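Local coordinates for protein male-specific lethal-3 (Drosophila melanogaster, PDB 3M9Q) that recognises a trimethylated histone H3 tail through its chromodomain, as part of the MSL acetyltransferase complex that raises transcription from the single male X chromosome, at residues V26-P31 / A78-K83; S42-V47 / Y61-Q66; E16-H21 / R57-K62. The protein carries 1 engineered substitution. One frame throughout, in Å; residues are numbered along the deposited sequence.

Interaction 1 of 3, residues V26-P31 / A78-K83; sequences VLCYEP and ATVLLK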
loop_
_atom_site.group_PDB
_atom_site.type_symbol
_atom_site.label_atom_id
_atom_site.label_comp_id
_atom_site.label_asym_id
_atom_site.label_seq_id
_atom_site.Cartn_x
_atom_site.Cartn_y
_atom_site.Cartn_z
ATOM N N VAL A 26 -2.967 -3.340 -5.792
ATOM C CA VAL A 26 -3.006 -3.473 -4.334
ATOM C C VAL A 26 -3.873 -2.367 -3.750
ATOM O O VAL A 26 -4.159 -1.372 -4.412
ATOM C CB VAL A 26 -1.580 -3.411 -3.729
ATOM C CG1 VAL A 26 -0.709 -4.553 -4.271
ATOM C CG2 VAL A 26 -0.930 -2.038 -3.987
ATOM N N LEU A 27 -4.300 -2.544 -2.514
ATOM C CA LEU A 27 -5.086 -1.524 -1.836
ATOM C C LEU A 27 -4.221 -0.914 -0.743
ATOM O O LEU A 27 -3.623 -1.635 0.056
ATOM C CB LEU A 27 -6.377 -2.120 -1.267
ATOM C CG LEU A 27 -7.193 -2.960 -2.264
ATOM C CD1 LEU A 27 -8.464 -3.502 -1.614
ATOM C CD2 LEU A 27 -7.533 -2.209 -3.553
ATOM N N CYS A 28 -4.130 0.404 -0.731
ATOM C CA CYS A 28 -3.218 1.120 0.159
ATOM C C CYS A 28 -3.982 1.958 1.169
ATOM O O CYS A 28 -4.827 2.767 0.810
ATOM C CB CYS A 28 -2.309 2.049 -0.657
ATOM S SG CYS A 28 -1.043 2.916 0.318
ATOM N N TYR A 29 -3.641 1.799 2.438
ATOM C CA TYR A 29 -4.256 2.614 3.497
ATOM C C TYR A 29 -3.842 4.069 3.400
ATOM O O TYR A 29 -2.698 4.401 3.148
ATOM C CB TYR A 29 -3.908 2.085 4.894
ATOM C CG TYR A 29 -4.805 0.975 5.367
ATOM C CD1 TYR A 29 -6.137 1.221 5.668
ATOM C CD2 TYR A 29 -4.332 -0.316 5.495
ATOM C CE1 TYR A 29 -6.961 0.211 6.111
ATOM C CE2 TYR A 29 -5.152 -1.338 5.935
ATOM C CZ TYR A 29 -6.468 -1.064 6.238
ATOM O OH TYR A 29 -7.332 -2.051 6.672
ATOM N N GLU A 30 -4.822 4.928 3.624
ATOM C CA GLU A 30 -4.599 6.367 3.799
ATOM C C GLU A 30 -3.513 6.628 4.848
ATOM O O GLU A 30 -3.620 6.138 5.964
ATOM C CB GLU A 30 -5.914 7.027 4.256
ATOM C CG GLU A 30 -5.787 8.425 4.820
ATOM C CD GLU A 30 -5.400 9.407 3.772
ATOM O OE1 GLU A 30 -6.258 9.633 2.869
ATOM O OE2 GLU A 30 -4.284 9.957 3.834
ATOM N N PRO A 31 -2.471 7.408 4.503
ATOM C CA PRO A 31 -1.395 7.633 5.470
ATOM C C PRO A 31 -1.696 8.690 6.540
ATOM O O PRO A 31 -1.061 8.707 7.584
ATOM C CB PRO A 31 -0.229 8.098 4.582
ATOM C CG PRO A 31 -0.871 8.743 3.436
ATOM C CD PRO A 31 -2.110 7.925 3.168
ATOM N N ALA A 78 5.186 -2.460 3.320
ATOM C CA ALA A 78 4.196 -3.512 3.095
ATOM C C ALA A 78 3.030 -3.405 4.057
ATOM O O ALA A 78 1.909 -3.835 3.771
ATOM C CB ALA A 78 4.845 -4.913 3.214
ATOM N N THR A 79 3.285 -2.811 5.208
ATOM C CA THR A 79 2.297 -2.823 6.286
ATOM C C THR A 79 1.024 -2.064 5.916
ATOM O O THR A 79 -0.039 -2.310 6.479
ATOM C CB THR A 79 2.874 -2.227 7.571
ATOM O OG1 THR A 79 3.297 -0.888 7.318
ATOM C CG2 THR A 79 4.061 -3.027 8.039
ATOM N N VAL A 80 1.127 -1.145 4.967
ATOM C CA VAL A 80 -0.041 -0.335 4.599
ATOM C C VAL A 80 -0.748 -0.864 3.358
ATOM O O VAL A 80 -1.731 -0.280 2.902
ATOM C CB VAL A 80 0.311 1.160 4.427
ATOM C CG1 VAL A 80 0.942 1.710 5.711
ATOM C CG2 VAL A 80 1.221 1.392 3.229
ATOM N N LEU A 81 -0.257 -1.985 2.846
ATOM C CA LEU A 81 -0.801 -2.590 1.621
ATOM C C LEU A 81 -1.609 -3.845 1.906
ATOM O O LEU A 81 -1.298 -4.622 2.810
ATOM C CB LEU A 81 0.340 -2.920 0.654
ATOM C CG LEU A 81 1.142 -1.723 0.154
ATOM C CD1 LEU A 81 2.213 -2.197 -0.832
ATOM C CD2 LEU A 81 0.223 -0.686 -0.466
ATOM N N LEU A 82 -2.654 -4.030 1.112
ATOM C CA LEU A 82 -3.480 -5.233 1.129
ATOM C C LEU A 82 -3.589 -5.830 -0.256
ATOM O O LEU A 82 -3.667 -5.116 -1.251
ATOM C CB LEU A 82 -4.888 -4.922 1.627
ATOM C CG LEU A 82 -5.051 -4.483 3.083
ATOM C CD1 LEU A 82 -6.487 -4.062 3.361
ATOM C CD2 LEU A 82 -4.610 -5.575 4.053
ATOM N N LYS A 83 -3.640 -7.151 -0.295
ATOM C CA LYS A 83 -3.924 -7.883 -1.529
ATOM C C LYS A 83 -5.323 -7.565 -2.055
ATOM O O LYS A 83 -6.245 -7.312 -1.292
ATOM C CB LYS A 83 -3.792 -9.386 -1.288
ATOM C CG LYS A 83 -2.371 -9.858 -1.006
ATOM C CD LYS A 83 -1.540 -9.867 -2.262
ATOM C CE LYS A 83 -0.093 -10.241 -2.003
ATOM N NZ LYS A 83 0.651 -10.348 -3.281
#

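Interaction 2 of 3, residues S42-V47 / Y61-Q66; sequences SKVLNV and YKIHFQ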
loop_
_atom_site.group_PDB
_atom_site.type_symbol
_atom_site.label_atom_id
_atom_site.label_comp_id
_atom_site.label_asym_id
_atom_site.label_seq_id
_atom_site.Cartn_x
_atom_site.Cartn_y
_atom_site.Cartn_z
ATOM N N SER A 42 -4.464 0.902 -5.999
ATOM C CA SER A 42 -3.119 1.312 -6.392
ATOM C C SER A 42 -2.437 0.259 -7.254
ATOM O O SER A 42 -2.844 -0.896 -7.292
ATOM C CB SER A 42 -2.279 1.540 -5.129
ATOM O OG SER A 42 -2.920 2.430 -4.223
ATOM N N LYS A 43 -1.387 0.679 -7.943
ATOM C CA LYS A 43 -0.585 -0.197 -8.795
ATOM C C LYS A 43 0.868 -0.101 -8.371
ATOM O O LYS A 43 1.403 0.994 -8.211
ATOM C CB LYS A 43 -0.732 0.229 -10.261
ATOM C CG LYS A 43 0.098 -0.565 -11.271
ATOM C CD LYS A 43 -0.047 0.030 -12.669
ATOM C CE LYS A 43 0.704 -0.741 -13.737
ATOM N NZ LYS A 43 0.576 -0.057 -15.064
ATOM N N VAL A 44 1.514 -1.245 -8.216
ATOM C CA VAL A 44 2.918 -1.282 -7.813
ATOM C C VAL A 44 3.802 -0.980 -9.018
ATOM O O VAL A 44 3.755 -1.657 -10.049
ATOM C CB VAL A 44 3.303 -2.636 -7.190
ATOM C CG1 VAL A 44 4.787 -2.656 -6.799
ATOM C CG2 VAL A 44 2.409 -2.948 -5.983
ATOM N N LEU A 45 4.627 0.046 -8.859
ATOM C CA LEU A 45 5.539 0.509 -9.909
ATOM C C LEU A 45 6.926 -0.083 -9.784
ATOM O O LEU A 45 7.611 -0.270 -10.782
ATOM C CB LEU A 45 5.659 2.029 -9.856
ATOM C CG LEU A 45 4.365 2.806 -10.074
ATOM C CD1 LEU A 45 4.662 4.303 -9.999
ATOM C CD2 LEU A 45 3.728 2.408 -11.408
ATOM N N ASN A 46 7.339 -0.353 -8.555
ATOM C CA ASN A 46 8.700 -0.827 -8.274
ATOM C C ASN A 46 8.759 -1.411 -6.888
ATOM O O ASN A 46 8.076 -0.948 -5.988
ATOM C CB ASN A 46 9.713 0.322 -8.380
ATOM C CG ASN A 46 11.145 -0.145 -8.276
ATOM O OD1 ASN A 46 11.852 0.170 -7.308
ATOM N ND2 ASN A 46 11.582 -0.906 -9.259
ATOM N N VAL A 47 9.603 -2.420 -6.739
ATOM C CA VAL A 47 9.921 -3.013 -5.438
ATOM C C VAL A 47 11.431 -2.937 -5.212
ATOM O O VAL A 47 12.222 -3.537 -5.942
ATOM C CB VAL A 47 9.441 -4.485 -5.353
ATOM C CG1 VAL A 47 9.679 -5.056 -3.948
ATOM C CG2 VAL A 47 7.966 -4.594 -5.740
ATOM N N TYR A 61 7.909 -0.174 -1.591
ATOM C CA TYR A 61 6.994 -0.358 -2.711
ATOM C C TYR A 61 6.575 0.986 -3.250
ATOM O O TYR A 61 5.816 1.712 -2.616
ATOM C CB TYR A 61 5.765 -1.154 -2.257
ATOM C CG TYR A 61 6.108 -2.508 -1.665
ATOM C CD1 TYR A 61 6.177 -3.646 -2.462
ATOM C CD2 TYR A 61 6.390 -2.649 -0.315
ATOM C CE1 TYR A 61 6.505 -4.887 -1.928
ATOM C CE2 TYR A 61 6.714 -3.885 0.226
ATOM C CZ TYR A 61 6.779 -5.000 -0.584
ATOM O OH TYR A 61 7.098 -6.236 -0.060
ATOM N N LYS A 62 7.101 1.339 -4.412
ATOM C CA LYS A 62 6.648 2.549 -5.094
ATOM C C LYS A 62 5.319 2.246 -5.752
ATOM O O LYS A 62 5.205 1.306 -6.542
ATOM C CB LYS A 62 7.652 3.049 -6.137
ATOM C CG LYS A 62 7.271 4.439 -6.657
ATOM C CD LYS A 62 8.165 4.974 -7.750
ATOM C CE LYS A 62 7.726 6.383 -8.120
ATOM N NZ LYS A 62 8.650 7.045 -9.080
ATOM N N ILE A 63 4.319 3.043 -5.407
ATOM C CA ILE A 63 2.974 2.835 -5.924
ATOM C C ILE A 63 2.384 4.062 -6.589
ATOM O O ILE A 63 2.737 5.203 -6.299
ATOM C CB ILE A 63 2.010 2.314 -4.833
ATOM C CG1 ILE A 63 1.808 3.351 -3.726
ATOM C CG2 ILE A 63 2.483 0.966 -4.270
ATOM C CD1 ILE A 63 0.730 2.935 -2.703
ATOM N N HIS A 64 1.487 3.760 -7.513
ATOM C CA HIS A 64 0.662 4.721 -8.231
ATOM C C HIS A 64 -0.779 4.584 -7.761
ATOM O O HIS A 64 -1.304 3.483 -7.639
ATOM C CB HIS A 64 0.734 4.431 -9.735
ATOM C CG HIS A 64 -0.159 5.302 -10.562
ATOM N ND1 HIS A 64 0.153 6.614 -10.836
ATOM C CD2 HIS A 64 -1.350 5.064 -11.164
ATOM C CE1 HIS A 64 -0.805 7.147 -11.574
ATOM N NE2 HIS A 64 -1.726 6.226 -11.792
ATOM N N PHE A 65 -1.420 5.710 -7.510
ATOM C CA PHE A 65 -2.835 5.709 -7.117
ATOM C C PHE A 65 -3.691 5.783 -8.355
ATOM O O PHE A 65 -3.640 6.740 -9.114
ATOM C CB PHE A 65 -3.092 6.837 -6.127
ATOM C CG PHE A 65 -2.254 6.689 -4.911
ATOM C CD1 PHE A 65 -2.594 5.760 -3.945
ATOM C CD2 PHE A 65 -1.062 7.380 -4.783
ATOM C CE1 PHE A 65 -1.806 5.580 -2.836
ATOM C CE2 PHE A 65 -0.259 7.197 -3.678
ATOM C CZ PHE A 65 -0.634 6.294 -2.706
ATOM N N GLN A 66 -4.450 4.726 -8.578
ATOM C CA GLN A 66 -5.213 4.603 -9.816
ATOM C C GLN A 66 -6.187 5.774 -9.959
ATOM O O GLN A 66 -6.940 6.102 -9.040
ATOM C CB GLN A 66 -5.991 3.282 -9.855
ATOM C CG GLN A 66 -5.150 2.007 -9.820
ATOM C CD GLN A 66 -4.324 1.801 -11.068
ATOM O OE1 GLN A 66 -3.448 2.602 -11.398
ATOM N NE2 GLN A 66 -4.583 0.705 -11.762
HETATM O O HOH W 1 10.443 1.225 -4.897
#

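Interaction 3 of 3, residues E16-H21 / R57-K62; sequences ETPLFH and RFYEYK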
loop_
_atom_site.group_PDB
_atom_site.type_symbol
_atom_site.label_atom_id
_atom_site.label_comp_id
_atom_site.label_asym_id
_atom_site.label_seq_id
_atom_site.Cartn_x
_atom_site.Cartn_y
_atom_site.Cartn_z
ATOM N N GLU A 16 12.506 -8.924 6.138
ATOM C CA GLU A 16 11.212 -9.031 5.489
ATOM C C GLU A 16 11.301 -9.955 4.290
ATOM O O GLU A 16 12.377 -10.222 3.756
ATOM C CB GLU A 16 10.726 -7.680 4.967
ATOM C CG GLU A 16 10.344 -6.647 6.018
ATOM C CD GLU A 16 9.697 -5.403 5.409
ATOM O OE1 GLU A 16 9.599 -5.292 4.174
ATOM O OE2 GLU A 16 9.254 -4.530 6.188
ATOM N N THR A 17 10.143 -10.436 3.885
ATOM C CA THR A 17 9.956 -11.114 2.614
ATOM C C THR A 17 9.209 -10.146 1.696
ATOM O O THR A 17 8.324 -9.435 2.162
ATOM C CB THR A 17 9.109 -12.389 2.820
ATOM O OG1 THR A 17 9.808 -13.273 3.706
ATOM C CG2 THR A 17 8.825 -13.088 1.509
ATOM N N PRO A 18 9.550 -10.105 0.402
ATOM C CA PRO A 18 8.762 -9.250 -0.478
ATOM C C PRO A 18 7.403 -9.870 -0.713
ATOM O O PRO A 18 7.308 -11.066 -0.983
ATOM C CB PRO A 18 9.586 -9.219 -1.762
ATOM C CG PRO A 18 10.339 -10.501 -1.764
ATOM C CD PRO A 18 10.589 -10.859 -0.326
ATOM N N LEU A 19 6.360 -9.068 -0.575
ATOM C CA LEU A 19 4.991 -9.588 -0.525
ATOM C C LEU A 19 4.136 -9.192 -1.703
ATOM O O LEU A 19 3.068 -9.762 -1.912
ATOM C CB LEU A 19 4.313 -9.140 0.761
ATOM C CG LEU A 19 4.959 -9.645 2.050
ATOM C CD1 LEU A 19 4.121 -9.206 3.237
ATOM C CD2 LEU A 19 5.128 -11.155 2.042
ATOM N N PHE A 20 4.610 -8.208 -2.456
ATOM C CA PHE A 20 3.898 -7.682 -3.632
ATOM C C PHE A 20 4.879 -7.542 -4.778
ATOM O O PHE A 20 6.091 -7.450 -4.554
ATOM C CB PHE A 20 3.243 -6.327 -3.307
ATOM C CG PHE A 20 2.349 -6.365 -2.098
ATOM C CD1 PHE A 20 1.020 -6.746 -2.207
ATOM C CD2 PHE A 20 2.836 -6.036 -0.847
ATOM C CE1 PHE A 20 0.217 -6.787 -1.088
ATOM C CE2 PHE A 20 2.044 -6.092 0.264
ATOM C CZ PHE A 20 0.734 -6.463 0.148
ATOM N N HIS A 21 4.368 -7.506 -5.997
ATOM C CA HIS A 21 5.222 -7.468 -7.184
ATOM C C HIS A 21 4.882 -6.319 -8.112
ATOM O O HIS A 21 3.765 -5.806 -8.114
ATOM C CB HIS A 21 5.140 -8.796 -7.952
ATOM C CG HIS A 21 3.770 -9.127 -8.458
ATOM N ND1 HIS A 21 2.879 -9.908 -7.750
ATOM C CD2 HIS A 21 3.139 -8.782 -9.603
ATOM C CE1 HIS A 21 1.760 -10.029 -8.440
ATOM N NE2 HIS A 21 1.886 -9.351 -9.566
ATOM N N ARG A 57 16.868 -6.952 5.790
ATOM C CA ARG A 57 16.186 -6.481 4.587
ATOM C C ARG A 57 14.786 -5.975 4.840
ATOM O O ARG A 57 14.025 -6.537 5.631
ATOM C CB ARG A 57 16.097 -7.591 3.543
ATOM C CG ARG A 57 17.421 -7.999 2.967
ATOM C CD ARG A 57 17.281 -9.307 2.237
ATOM N NE ARG A 57 18.519 -9.665 1.568
ATOM C CZ ARG A 57 18.922 -10.915 1.388
ATOM N NH1 ARG A 57 18.188 -11.906 1.863
ATOM N NH2 ARG A 57 20.062 -11.169 0.764
ATOM N N PHE A 58 14.450 -4.908 4.129
ATOM C CA PHE A 58 13.063 -4.449 4.021
ATOM C C PHE A 58 12.802 -3.962 2.612
ATOM O O PHE A 58 13.727 -3.736 1.836
ATOM C CB PHE A 58 12.693 -3.388 5.066
ATOM C CG PHE A 58 13.408 -2.066 4.908
ATOM C CD1 PHE A 58 12.776 -1.004 4.278
ATOM C CD2 PHE A 58 14.684 -1.870 5.408
ATOM C CE1 PHE A 58 13.403 0.218 4.143
ATOM C CE2 PHE A 58 15.308 -0.639 5.275
ATOM C CZ PHE A 58 14.659 0.398 4.636
ATOM N N TYR A 59 11.526 -3.839 2.286
ATOM C CA TYR A 59 11.095 -3.511 0.921
ATOM C C TYR A 59 10.322 -2.209 0.860
ATOM O O TYR A 59 9.446 -1.947 1.672
ATOM C CB TYR A 59 10.296 -4.680 0.312
ATOM C CG TYR A 59 11.194 -5.877 0.214
ATOM C CD1 TYR A 59 11.996 -6.079 -0.903
ATOM C CD2 TYR A 59 11.319 -6.756 1.280
ATOM C CE1 TYR A 59 12.875 -7.144 -0.968
ATOM C CE2 TYR A 59 12.204 -7.817 1.229
ATOM C CZ TYR A 59 12.977 -8.006 0.103
ATOM O OH TYR A 59 13.860 -9.060 0.069
ATOM N N GLU A 60 10.697 -1.394 -0.115
ATOM C CA GLU A 60 10.002 -0.151 -0.422
ATOM C C GLU A 60 9.220 -0.349 -1.698
ATOM O O GLU A 60 9.786 -0.647 -2.746
ATOM C CB GLU A 60 10.986 0.995 -0.622
ATOM C CG GLU A 60 11.665 1.455 0.624
ATOM C CD GLU A 60 12.388 2.770 0.430
ATOM O OE1 GLU A 60 12.726 3.118 -0.723
ATOM O OE2 GLU A 60 12.609 3.452 1.443
ATOM N N TYR A 61 7.909 -0.174 -1.591
ATOM C CA TYR A 61 6.994 -0.358 -2.711
ATOM C C TYR A 61 6.575 0.986 -3.250
ATOM O O TYR A 61 5.816 1.712 -2.616
ATOM C CB TYR A 61 5.765 -1.154 -2.257
ATOM C CG TYR A 61 6.108 -2.508 -1.665
ATOM C CD1 TYR A 61 6.177 -3.646 -2.462
ATOM C CD2 TYR A 61 6.390 -2.649 -0.315
ATOM C CE1 TYR A 61 6.505 -4.887 -1.928
ATOM C CE2 TYR A 61 6.714 -3.885 0.226
ATOM C CZ TYR A 61 6.779 -5.000 -0.584
ATOM O OH TYR A 61 7.098 -6.236 -0.060
ATOM N N LYS A 62 7.101 1.339 -4.412
ATOM C CA LYS A 62 6.648 2.549 -5.094
ATOM C C LYS A 62 5.319 2.246 -5.752
ATOM O O LYS A 62 5.205 1.306 -6.542
ATOM C CB LYS A 62 7.652 3.049 -6.137
ATOM C CG LYS A 62 7.271 4.439 -6.657
ATOM C CD LYS A 62 8.165 4.974 -7.750
ATOM C CE LYS A 62 7.726 6.383 -8.120
ATOM N NZ LYS A 62 8.650 7.045 -9.080
HETATM O O HOH W 2 8.013 -3.031 3.638
HETATM O O HOH W 3 7.811 -6.687 2.483
#

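Interaction 1 of 3, residues V26-P31 / A78-K83
L27 and L82 face each other as an antiparallel hydrogen-bonded pair, each donating its amide to the other's carbonyl. L27 N reaches L82 O at 2.9 Å in an almost straight bond (175°), and L82 N returns to L27 O at 2.8 Å. A third bond, from Y29 N to V80 O at 2.9 Å, ties the end of the 3-10 turn 78-80 to the end of strand 25-29. V80 O and L27 O each also accept a CA-H contact, from C28 CA and L81 CA respectively. L81 N turns back to A78 O, while V26, C28 and E30 use their backbones toward S42, Y40 and V38 on the other flank, and K83 NZ finds E24 and the carbonyl of L19. With these amides and carbonyls paired, apolar side chains suit the two faces. L81 CD2 packs on C28 CB at 3.7 Å. L27 and L82 share the face covered by helix 86-100. With CG opposite its carbonyl carbon (chi1 -84°), the Y29 side chain crosses that of L82, CE2 4.0 Å from CD1, and its ring holds R37 by cation-pi. With a serine at Y29, L82 CD1 would probably lose its aromatic neighbour and R37 its pi partner. An antiparallel sheet with a C-terminal helix packed against it is the chromodomain arrangement; strand 81-83 adds an outermost strand beside 25-29.

Interaction 2 of 3, residues S42-V47 / Y61-Q66
K62 O is gripped by two successive amides of the opposite strand: L45 N at 2.7 Å and, weakly, N46 N at 3.4 Å. Two residues facing one is the classic beta bulge, which shifts the register by one residue between the V44-I63 and N46-K62 pairs. Past it, K62 N donates to N46 O at 2.9 Å, and N46 OD1 probably accepts a hydrogen bond from a water, an end that suits asparagine to an exposed position. On the side of the bulge toward F65, K43 and H64 exchange a regular pair of bonds, K43 N to H64 O at 2.8 Å and H64 N to K43 O at 2.9 Å. The bulge also places L45 close to the partner strand: with CG beside its own backbone N (chi1 -61°), its CD1 comes to H64 CB at 3.9 Å. The H64 ring is tied through ND1 to D73. On the face of V44, I63 and Y61, V47 lies alongside the tyrosine, CG1 touching Y61 CE1 at 3.8 Å; a branched residue spreads two methyls along that ring. S42 OG meets F65 CD1 at 3.4 Å obliquely. Lysines, asparagine and H64 on one face imply a wet outer side; the inner one is mostly apolar, its exception S42 buried but satisfied by Y40 O, and backbone bonds do most of the holding.

Interaction 3 of 3, residues E16-H21 / R57-K62
E16 lies along the edge of strand 57-65 and meets it with nearly every atom of its side chain, in a loop that precedes strand 25-29 of the chromodomain. Its backbone N donates to R57 O at 2.9 Å. Its CB touches the Y59 ring at CD2 (3.8 Å), CG lies near R57 O, and CD packs on F58 CB at 3.6 Å. The extended chain (chi2 -172°) carries the carboxylate to Y59 N, which meets OE1 at 3.1 Å from above the carboxylate plane. Two waters also donate to OE1: one donates to Y59 O as well; the other donates to T17 O and accepts a hydrogen bond from Y61 OH. OE2 goes to R77 as a salt bridge. P18 lays CB over the centre of the Y59 ring, 3.9 Å from its centroid, a CH-pi contact suited to a rigid proline. L19 N meets Y61 OH at 3.0 Å, and F20 sets its edge against the Y61 face, planes 87° apart, in a T-shaped pair. Buried F20 N has no partner in the model. Three donors on OE1 and an arginine on OE2 would probably keep E16 ionised, so segment 16-21 is fixed by a charge at one end and aromatic rings at the other.

Interactions 1 and 2 lie in one antiparallel sheet, where strand 25-29 of interaction 1 and strand 57-65 of interaction 2 flank strand 39-51; interaction 3 packs a loop on it. V26 O and S42 N, 2.8 Å apart, probably bond interactions 1 and 2, whose centres are 10 Å apart, and C28 SG packs on I63 CD1 at 3.5 Å. Interaction 3, about 12 Å from each of the others between centres, shares Y61 and K62 with interaction 2. F20 wedges between its neighbours: F20 CD1 lies 3.5 Å from V26 CG1, and F20 CZ 3.6 Å from L81 CB. Segment 16-21 thus joins the framework of the chromodomain, the module that binds H3K36me3.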